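Local coordinates for quinone oxidoreductase (Thermus thermophilus, PDB 1IZ0), which binds NADPH and probably uses it to reduce quinones, as a member of the medium-chain dehydrogenase/reductase superfamily, at residues G11-V16 against A280-A285; T113-L118 against R147-R152; K119-R124 against L190-E195. All coordinates share one frame; numbering follows the deposited sequence.

Contact 1 of 3, residues G11-V16 against A280-A285; sequences GPLELV and AEAEAA
Glu283 reaches from the first turn of helix 282-288 to the start of strand 13-17, and its carboxylate does most of the work here. The hydrogen bond comes first: the backbone N-H of Leu13 donates to Glu283 OE2, with N 2.9 Å from OE2 and the bond nearly straight at the hydrogen (171°), but the donor stands above the carboxylate plane, 53° out of it. A bend at chi2 (-76°) folds the glutamate chain and helps bring its carboxylate to the strand. A water supports the same junction: it donates to Leu13 O at 2.9 Å and makes a weak, longer bond to Glu283 OE2.

The charged pairing belongs to the other oxygen. Glu283 OE1 forms a salt bridge with Arg45, whose guanidinium also takes the carbonyl of Gly11. With Leu13 N on OE2 and Arg45 on OE1, the rotation of the carboxylate is probably fixed. With an alanine here instead of Glu283, the N-H of Leu13 would probably lose this acceptor and Arg45 its carboxylate mate.

The rest is van der Waals packing. Leu13 crosses the carboxylate obliquely over the same face that its own N-H meets, with CD1 3.5 Å from Glu283 OE1. The same CD1 meets the CB of Ala282 at 4.1 Å, while Pro12 brings its CA to 3.5 Å from Glu283 OE2. Trp4 of the neighbouring strand 2-6 touches both Leu13 and Ala282 and continues the apolar part of the contact.

Far from the NADPH site, this is structural packing: a helix near the C-terminal end of the chain, following Glu281 at its N-cap, is joined, chiefly through Glu283, to the start of the second strand of the N-terminal antiparallel hairpin.

Contact 2 of 3, residues T113-L118 against R147-R152; sequences TAYLAL and RAMGLR
Met149, a selenomethionine in this crystal, pushes its SE against the flank of helix 108-120 between Tyr115 and Leu118. The second segment enters as the last turn of helix 137-148, where Arg147 turns back on its own chain: its NH2 bonds the carbonyl O of Leu151 at 3.0 Å, from above the carbonyl plane (42° out of it), and its NE adds a weak bond to the same oxygen.

At Met149, CG lies beside the backbone N (chi1 -67°) and the chain is extended at chi2 (-179°), which carries SE to 3.8 Å from Leu118 CB; the bend at chi3 turns only the terminal CE. The selenium also makes a Met-aromatic contact, 5.1 Å from the centroid of the Tyr115 ring and approaching it obliquely, with the two side chains crossing at about a right angle.

Gly150 then takes positive phi in a Schellman motif, which ends the helix and turns the chain toward strand 152-157. One step on, Leu151 meets Leu118 tip to tip, its CD1 3.7 Å from Leu118 CD2.

Around this apolar cluster, Phe260 of helix 251-261 touches both Met149 and the Tyr115 ring, and Val145 of helix 137-148 also packs on Tyr115. On the sheet, Val129 of strand 128-131 touches Leu118 and Leu151, so the contact lies between helices and the central parallel sheet of the Rossmann-type domain.

Contact 3 of 3, residues K119-R124 against L190-E195; sequences KRAQAR and LDLVLE
Ala121 and Ala123 both rest on one methyl of Leu192, CD2, the atom that carries this contact. The first segment begins in the last turn of helix 108-120, at Lys119 and Arg120. Ala121 is where the chain leaves helical geometry, and its CB points at the strand and touches Leu192 CD2 at 3.7 Å. The same alanine also packs on Val215 of strand 212-216, while its carbonyl accepts a hydrogen bond from Arg213.

Gln122 follows with positive phi as the C-prime residue of a Schellman motif: its N bonds Lys119 O at 3.1 Å, Ala123 N bonds back to Leu118 O, and the glutamine side chain leads away from the strand. Ala123 comes next, and its CB lies 3.6 Å from Leu192 CD2. Beyond it Arg124 also directs its end away, while its backbone N is held by Glu127.

On the strand, Leu192 has CG beside its own backbone N (chi1 -64°), and from there the branch ending in CD2 reaches the two alanines. Its side chain also touches Val129 and Leu118.

The chemistry is purely apolar across the two segments: three buried residues meet through methyl groups, with shape rather than directed bonds setting the fit. Small side chains at Ala121 and Ala123 probably let the turn after the helix come close enough to the sheet for one leucine methyl to touch both.

From the N terminus, the chain runs through the hairpin of strands 2-6 and 13-17, and strand 13-17 packs against helix 282-288 near the C-terminal end; contact 1 thus closes a loop of 263 residues that encloses contacts 2 and 3. Those two cross: 113-118 and 119-124 are consecutive, the last turns of helix 108-120 and the turn that leaves it, and their partners 147-152 and 190-195 follow in the same order. Contact 2 joins helix 108-120 to the end of helix 137-148; contact 3 joins its C-terminal turn to strand 190-195 of the parallel sheet. They touch, centres about 8 Å apart. Contact 1 lies about 35 Å from contact 2, centre to centre, across the chain's middle.

Contact 1 of 3, residues G11-V16 against A280-A285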
loop_
_atom_site.group_PDB
_atom_site.type_symbol
_atom_site.label_atom_id
_atom_site.label_comp_id
_atom_site.label_asym_id
_atom_site.label_seq_id
_atom_site.Cartn_x
_atom_site.Cartn_y
_atom_site.Cartn_z
ATOM N N GLY A 11 20.349 11.202 -4.341
ATOM C CA GLY A 11 21.471 11.272 -3.422
ATOM C C GLY A 11 21.255 10.422 -2.175
ATOM O O GLY A 11 20.240 9.723 -2.061
ATOM N N PRO A 12 22.185 10.472 -1.207
ATOM C CA PRO A 12 22.065 9.688 0.025
ATOM C C PRO A 12 21.259 10.414 1.092
ATOM O O PRO A 12 21.017 11.612 0.986
ATOM C CB PRO A 12 23.520 9.504 0.440
ATOM C CG PRO A 12 24.079 10.872 0.148
ATOM C CD PRO A 12 23.454 11.234 -1.215
ATOM N N LEU A 13 20.854 9.685 2.122
ATOM C CA LEU A 13 20.098 10.268 3.229
ATOM C C LEU A 13 21.111 10.753 4.253
ATOM O O LEU A 13 22.234 10.257 4.287
ATOM C CB LEU A 13 19.211 9.207 3.886
ATOM C CG LEU A 13 18.076 8.606 3.053
ATOM C CD1 LEU A 13 17.454 7.449 3.818
ATOM C CD2 LEU A 13 17.037 9.675 2.753
ATOM N N GLU A 14 20.727 11.709 5.092
ATOM C CA GLU A 14 21.650 12.178 6.115
ATOM C C GLU A 14 20.979 12.293 7.479
ATOM O O GLU A 14 19.905 12.881 7.608
ATOM C CB GLU A 14 22.258 13.534 5.735
ATOM C CG GLU A 14 23.322 13.992 6.731
ATOM C CD GLU A 14 23.789 15.418 6.505
ATOM O OE1 GLU A 14 24.592 15.915 7.327
ATOM O OE2 GLU A 14 23.356 16.043 5.511
ATOM N N LEU A 15 21.615 11.715 8.492
ATOM C CA LEU A 15 21.105 11.771 9.854
ATOM C C LEU A 15 21.493 13.155 10.371
ATOM O O LEU A 15 22.676 13.474 10.491
ATOM C CB LEU A 15 21.746 10.668 10.697
ATOM C CG LEU A 15 21.247 10.429 12.128
ATOM C CD1 LEU A 15 21.709 11.558 13.037
ATOM C CD2 LEU A 15 19.733 10.312 12.126
ATOM N N VAL A 16 20.490 13.973 10.667
ATOM C CA VAL A 16 20.726 15.334 11.120
ATOM C C VAL A 16 19.897 15.737 12.335
ATOM O O VAL A 16 18.924 15.074 12.693
ATOM C CB VAL A 16 20.422 16.323 9.961
ATOM C CG1 VAL A 16 20.375 17.751 10.466
ATOM C CG2 VAL A 16 21.486 16.192 8.882
ATOM N N ALA A 280 18.448 3.884 12.847
ATOM C CA ALA A 280 19.798 4.017 12.323
ATOM C C ALA A 280 20.025 3.376 10.952
ATOM O O ALA A 280 20.904 3.809 10.205
ATOM C CB ALA A 280 20.794 3.439 13.335
ATOM N N GLU A 281 19.240 2.354 10.617
ATOM C CA GLU A 281 19.401 1.663 9.336
ATOM C C GLU A 281 18.456 2.090 8.211
ATOM O O GLU A 281 18.134 1.300 7.321
ATOM C CB GLU A 281 19.299 0.151 9.564
ATOM C CG GLU A 281 20.496 -0.410 10.328
ATOM C CD GLU A 281 20.299 -1.844 10.784
ATOM O OE1 GLU A 281 19.887 -2.687 9.955
ATOM O OE2 GLU A 281 20.570 -2.130 11.973
ATOM N N ALA A 282 18.045 3.352 8.228
ATOM C CA ALA A 282 17.141 3.886 7.213
ATOM C C ALA A 282 17.531 3.544 5.772
ATOM O O ALA A 282 16.689 3.098 4.987
ATOM C CB ALA A 282 17.036 5.398 7.365
ATOM N N GLU A 283 18.792 3.770 5.412
ATOM C CA GLU A 283 19.233 3.485 4.052
ATOM C C GLU A 283 18.986 2.025 3.712
ATOM O O GLU A 283 18.516 1.702 2.622
ATOM C CB GLU A 283 20.716 3.838 3.874
ATOM C CG GLU A 283 20.970 5.338 3.785
ATOM C CD GLU A 283 20.578 5.925 2.430
ATOM O OE1 GLU A 283 19.543 5.507 1.863
ATOM O OE2 GLU A 283 21.301 6.816 1.937
ATOM N N ALA A 284 19.293 1.142 4.653
ATOM C CA ALA A 284 19.084 -0.285 4.449
ATOM C C ALA A 284 17.602 -0.575 4.175
ATOM O O ALA A 284 17.269 -1.342 3.265
ATOM C CB ALA A 284 19.553 -1.061 5.683
ATOM N N ALA A 285 16.715 0.042 4.959
ATOM C CA ALA A 285 15.274 -0.164 4.795
ATOM C C ALA A 285 14.807 0.244 3.401
ATOM O O ALA A 285 13.971 -0.427 2.803
ATOM C CB ALA A 285 14.507 0.617 5.851
HETATM O O HOH W 1 23.333 7.623 4.582
#

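Contact 2 of 3, residues T113-L118 against R147-R152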
loop_
_atom_site.group_PDB
_atom_site.type_symbol
_atom_site.label_atom_id
_atom_site.label_comp_id
_atom_site.label_asym_id
_atom_site.label_seq_id
_atom_site.Cartn_x
_atom_site.Cartn_y
_atom_site.Cartn_z
ATOM N N THR A 113 -5.494 1.548 -0.180
ATOM C CA THR A 113 -5.295 1.355 -1.613
ATOM C C THR A 113 -6.093 0.166 -2.136
ATOM O O THR A 113 -6.753 0.258 -3.171
ATOM C CB THR A 113 -3.809 1.109 -1.943
ATOM O OG1 THR A 113 -3.062 2.309 -1.700
ATOM C CG2 THR A 113 -3.653 0.686 -3.398
ATOM N N ALA A 114 -6.027 -0.952 -1.421
ATOM C CA ALA A 114 -6.741 -2.152 -1.840
ATOM C C ALA A 114 -8.250 -1.953 -1.821
ATOM O O ALA A 114 -8.939 -2.283 -2.784
ATOM C CB ALA A 114 -6.364 -3.337 -0.937
ATOM N N TYR A 115 -8.764 -1.428 -0.717
ATOM C CA TYR A 115 -10.198 -1.215 -0.593
ATOM C C TYR A 115 -10.725 -0.194 -1.597
ATOM O O TYR A 115 -11.701 -0.458 -2.301
ATOM C CB TYR A 115 -10.554 -0.768 0.832
ATOM C CG TYR A 115 -12.027 -0.465 1.014
ATOM C CD1 TYR A 115 -12.528 0.814 0.783
ATOM C CD2 TYR A 115 -12.929 -1.474 1.365
ATOM C CE1 TYR A 115 -13.894 1.083 0.892
ATOM C CE2 TYR A 115 -14.297 -1.219 1.476
ATOM C CZ TYR A 115 -14.769 0.060 1.236
ATOM O OH TYR A 115 -16.115 0.318 1.320
ATOM N N LEU A 116 -10.084 0.969 -1.672
ATOM C CA LEU A 116 -10.543 1.998 -2.600
ATOM C C LEU A 116 -10.401 1.558 -4.054
ATOM O O LEU A 116 -11.167 1.987 -4.922
ATOM C CB LEU A 116 -9.790 3.311 -2.358
ATOM C CG LEU A 116 -10.193 4.010 -1.052
ATOM C CD1 LEU A 116 -9.238 5.150 -0.736
ATOM C CD2 LEU A 116 -11.627 4.520 -1.174
ATOM N N ALA A 117 -9.425 0.700 -4.322
ATOM C CA ALA A 117 -9.225 0.213 -5.681
ATOM C C ALA A 117 -10.378 -0.733 -6.032
ATOM O O ALA A 117 -10.991 -0.617 -7.095
ATOM C CB ALA A 117 -7.884 -0.515 -5.791
ATOM N N LEU A 118 -10.677 -1.664 -5.131
ATOM C CA LEU A 118 -11.760 -2.611 -5.370
ATOM C C LEU A 118 -13.105 -1.890 -5.339
ATOM O O LEU A 118 -13.984 -2.143 -6.179
ATOM C CB LEU A 118 -11.717 -3.734 -4.323
ATOM C CG LEU A 118 -10.524 -4.696 -4.457
ATOM C CD1 LEU A 118 -10.266 -5.411 -3.137
ATOM C CD2 LEU A 118 -10.795 -5.698 -5.581
ATOM N N ARG A 147 -11.051 -10.702 0.386
ATOM C CA ARG A 147 -11.737 -11.783 1.099
ATOM C C ARG A 147 -12.879 -11.238 1.950
ATOM O O ARG A 147 -13.988 -11.776 1.930
ATOM C CB ARG A 147 -10.759 -12.539 2.002
ATOM C CG ARG A 147 -9.855 -13.517 1.277
ATOM C CD ARG A 147 -10.515 -14.881 1.180
ATOM N NE ARG A 147 -11.739 -14.851 0.386
ATOM C CZ ARG A 147 -12.684 -15.784 0.448
ATOM N NH1 ARG A 147 -12.545 -16.816 1.272
ATOM N NH2 ARG A 147 -13.769 -15.684 -0.313
ATOM N N ALA A 148 -12.599 -10.173 2.700
ATOM C CA ALA A 148 -13.602 -9.549 3.560
ATOM C C ALA A 148 -14.759 -8.989 2.740
ATOM O O ALA A 148 -15.862 -8.798 3.257
ATOM C CB ALA A 148 -12.971 -8.432 4.370
HETATM N N MSE A 149 -14.502 -8.709 1.466
HETATM C CA MSE A 149 -15.535 -8.168 0.595
HETATM C C MSE A 149 -16.274 -9.314 -0.073
HETATM O O MSE A 149 -17.177 -9.099 -0.881
HETATM C CB MSE A 149 -14.914 -7.232 -0.445
HETATM C CG MSE A 149 -14.318 -5.965 0.164
HETATM SE SE MSE A 149 -13.537 -4.753 -1.137
HETATM C CE MSE A 149 -15.192 -4.111 -1.929
ATOM N N GLY A 150 -15.889 -10.538 0.284
ATOM C CA GLY A 150 -16.530 -11.721 -0.270
ATOM C C GLY A 150 -16.082 -12.101 -1.667
ATOM O O GLY A 150 -16.793 -12.815 -2.379
ATOM N N LEU A 151 -14.895 -11.652 -2.066
ATOM C CA LEU A 151 -14.396 -11.957 -3.402
ATOM C C LEU A 151 -13.593 -13.257 -3.466
ATOM O O LEU A 151 -13.071 -13.734 -2.457
ATOM C CB LEU A 151 -13.521 -10.804 -3.909
ATOM C CG LEU A 151 -14.072 -9.379 -3.799
ATOM C CD1 LEU A 151 -13.001 -8.388 -4.257
ATOM C CD2 LEU A 151 -15.330 -9.230 -4.639
ATOM N N ARG A 152 -13.507 -13.821 -4.667
ATOM C CA ARG A 152 -12.741 -15.039 -4.908
ATOM C C ARG A 152 -11.384 -14.537 -5.381
ATOM O O ARG A 152 -11.297 -13.867 -6.412
ATOM C CB ARG A 152 -13.409 -15.880 -5.998
ATOM C CG ARG A 152 -14.719 -16.534 -5.567
ATOM C CD ARG A 152 -15.336 -17.326 -6.715
ATOM N NE ARG A 152 -14.414 -18.327 -7.254
ATOM C CZ ARG A 152 -14.523 -18.857 -8.469
ATOM N NH1 ARG A 152 -15.519 -18.476 -9.266
ATOM N NH2 ARG A 152 -13.639 -19.755 -8.891
#

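Contact 3 of 3, residues K119-R124 against L190-E195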
loop_
_atom_site.group_PDB
_atom_site.type_symbol
_atom_site.label_atom_id
_atom_site.label_comp_id
_atom_site.label_asym_id
_atom_site.label_seq_id
_atom_site.Cartn_x
_atom_site.Cartn_y
_atom_site.Cartn_z
ATOM N N LYS A 119 -13.265 -0.981 -4.381
ATOM C CA LYS A 119 -14.513 -0.239 -4.266
ATOM C C LYS A 119 -14.772 0.531 -5.559
ATOM O O LYS A 119 -15.900 0.572 -6.041
ATOM C CB LYS A 119 -14.456 0.722 -3.079
ATOM N N ARG A 120 -13.733 1.127 -6.135
ATOM C CA ARG A 120 -13.928 1.875 -7.372
ATOM C C ARG A 120 -14.233 0.984 -8.573
ATOM O O ARG A 120 -14.926 1.408 -9.499
ATOM C CB ARG A 120 -12.719 2.747 -7.712
ATOM C CG ARG A 120 -13.047 3.695 -8.873
ATOM C CD ARG A 120 -11.843 4.413 -9.412
ATOM N NE ARG A 120 -11.214 5.238 -8.394
ATOM C CZ ARG A 120 -10.012 5.784 -8.529
ATOM N NH1 ARG A 120 -9.320 5.587 -9.644
ATOM N NH2 ARG A 120 -9.500 6.510 -7.545
ATOM N N ALA A 121 -13.702 -0.234 -8.578
ATOM C CA ALA A 121 -13.973 -1.156 -9.679
ATOM C C ALA A 121 -15.297 -1.878 -9.403
ATOM O O ALA A 121 -15.639 -2.856 -10.067
ATOM C CB ALA A 121 -12.838 -2.161 -9.818
ATOM N N GLN A 122 -16.037 -1.383 -8.415
ATOM C CA GLN A 122 -17.321 -1.965 -8.037
ATOM C C GLN A 122 -17.261 -3.489 -7.875
ATOM O O GLN A 122 -18.068 -4.219 -8.451
ATOM C CB GLN A 122 -18.383 -1.590 -9.076
ATOM C CG GLN A 122 -18.608 -0.087 -9.212
ATOM C CD GLN A 122 -19.565 0.258 -10.346
ATOM O OE1 GLN A 122 -20.724 -0.158 -10.346
ATOM N NE2 GLN A 122 -19.081 1.023 -11.316
ATOM N N ALA A 123 -16.300 -3.967 -7.088
ATOM C CA ALA A 123 -16.158 -5.398 -6.850
ATOM C C ALA A 123 -17.396 -5.882 -6.097
ATOM O O ALA A 123 -17.769 -5.317 -5.070
ATOM C CB ALA A 123 -14.910 -5.668 -6.029
ATOM N N ARG A 124 -18.027 -6.930 -6.602
ATOM C CA ARG A 124 -19.226 -7.464 -5.972
ATOM C C ARG A 124 -18.935 -8.854 -5.389
ATOM O O ARG A 124 -18.061 -9.574 -5.886
ATOM C CB ARG A 124 -20.344 -7.556 -7.015
ATOM C CG ARG A 124 -21.696 -7.017 -6.564
ATOM C CD ARG A 124 -21.891 -5.540 -6.899
ATOM N NE ARG A 124 -21.131 -4.635 -6.042
ATOM C CZ ARG A 124 -21.190 -3.305 -6.131
ATOM N NH1 ARG A 124 -21.975 -2.735 -7.037
ATOM N NH2 ARG A 124 -20.460 -2.542 -5.322
ATOM N N LEU A 190 -11.205 -13.647 -15.335
ATOM C CA LEU A 190 -11.352 -12.847 -14.135
ATOM C C LEU A 190 -12.269 -11.646 -14.325
ATOM O O LEU A 190 -12.409 -11.118 -15.433
ATOM C CB LEU A 190 -9.974 -12.374 -13.671
ATOM C CG LEU A 190 -8.974 -13.519 -13.501
ATOM C CD1 LEU A 190 -7.590 -12.959 -13.287
ATOM C CD2 LEU A 190 -9.398 -14.399 -12.329
ATOM N N ASP A 191 -12.896 -11.236 -13.228
ATOM C CA ASP A 191 -13.788 -10.085 -13.211
ATOM C C ASP A 191 -12.951 -8.835 -12.945
ATOM O O ASP A 191 -13.224 -7.764 -13.485
ATOM C CB ASP A 191 -14.836 -10.238 -12.096
ATOM C CG ASP A 191 -15.800 -11.387 -12.351
ATOM O OD1 ASP A 191 -16.453 -11.375 -13.413
ATOM O OD2 ASP A 191 -15.908 -12.300 -11.496
ATOM N N LEU A 192 -11.928 -8.990 -12.108
ATOM C CA LEU A 192 -11.047 -7.889 -11.738
ATOM C C LEU A 192 -9.570 -8.270 -11.687
ATOM O O LEU A 192 -9.205 -9.411 -11.396
ATOM C CB LEU A 192 -11.421 -7.338 -10.355
ATOM C CG LEU A 192 -12.769 -6.674 -10.083
ATOM C CD1 LEU A 192 -13.814 -7.722 -9.791
ATOM C CD2 LEU A 192 -12.635 -5.761 -8.878
ATOM N N VAL A 193 -8.723 -7.289 -11.957
ATOM C CA VAL A 193 -7.287 -7.472 -11.895
ATOM C C VAL A 193 -6.700 -6.225 -11.237
ATOM O O VAL A 193 -7.010 -5.105 -11.646
ATOM C CB VAL A 193 -6.659 -7.628 -13.298
ATOM C CG1 VAL A 193 -5.135 -7.628 -13.179
ATOM C CG2 VAL A 193 -7.137 -8.926 -13.952
ATOM N N LEU A 194 -5.898 -6.421 -10.193
ATOM C CA LEU A 194 -5.243 -5.306 -9.516
ATOM C C LEU A 194 -3.835 -5.343 -10.073
ATOM O O LEU A 194 -3.017 -6.162 -9.664
ATOM C CB LEU A 194 -5.229 -5.505 -7.995
ATOM C CG LEU A 194 -6.596 -5.507 -7.296
ATOM C CD1 LEU A 194 -6.409 -5.648 -5.782
ATOM C CD2 LEU A 194 -7.342 -4.221 -7.610
ATOM N N GLU A 195 -3.578 -4.464 -11.037
ATOM C CA GLU A 195 -2.296 -4.380 -11.729
ATOM C C GLU A 195 -1.215 -3.544 -11.066
ATOM O O GLU A 195 -1.363 -2.327 -10.952
ATOM C CB GLU A 195 -2.522 -3.816 -13.129
ATOM C CG GLU A 195 -2.530 -4.842 -14.232
ATOM C CD GLU A 195 -1.174 -5.464 -14.432
ATOM O OE1 GLU A 195 -0.187 -4.708 -14.551
ATOM O OE2 GLU A 195 -1.096 -6.706 -14.476
#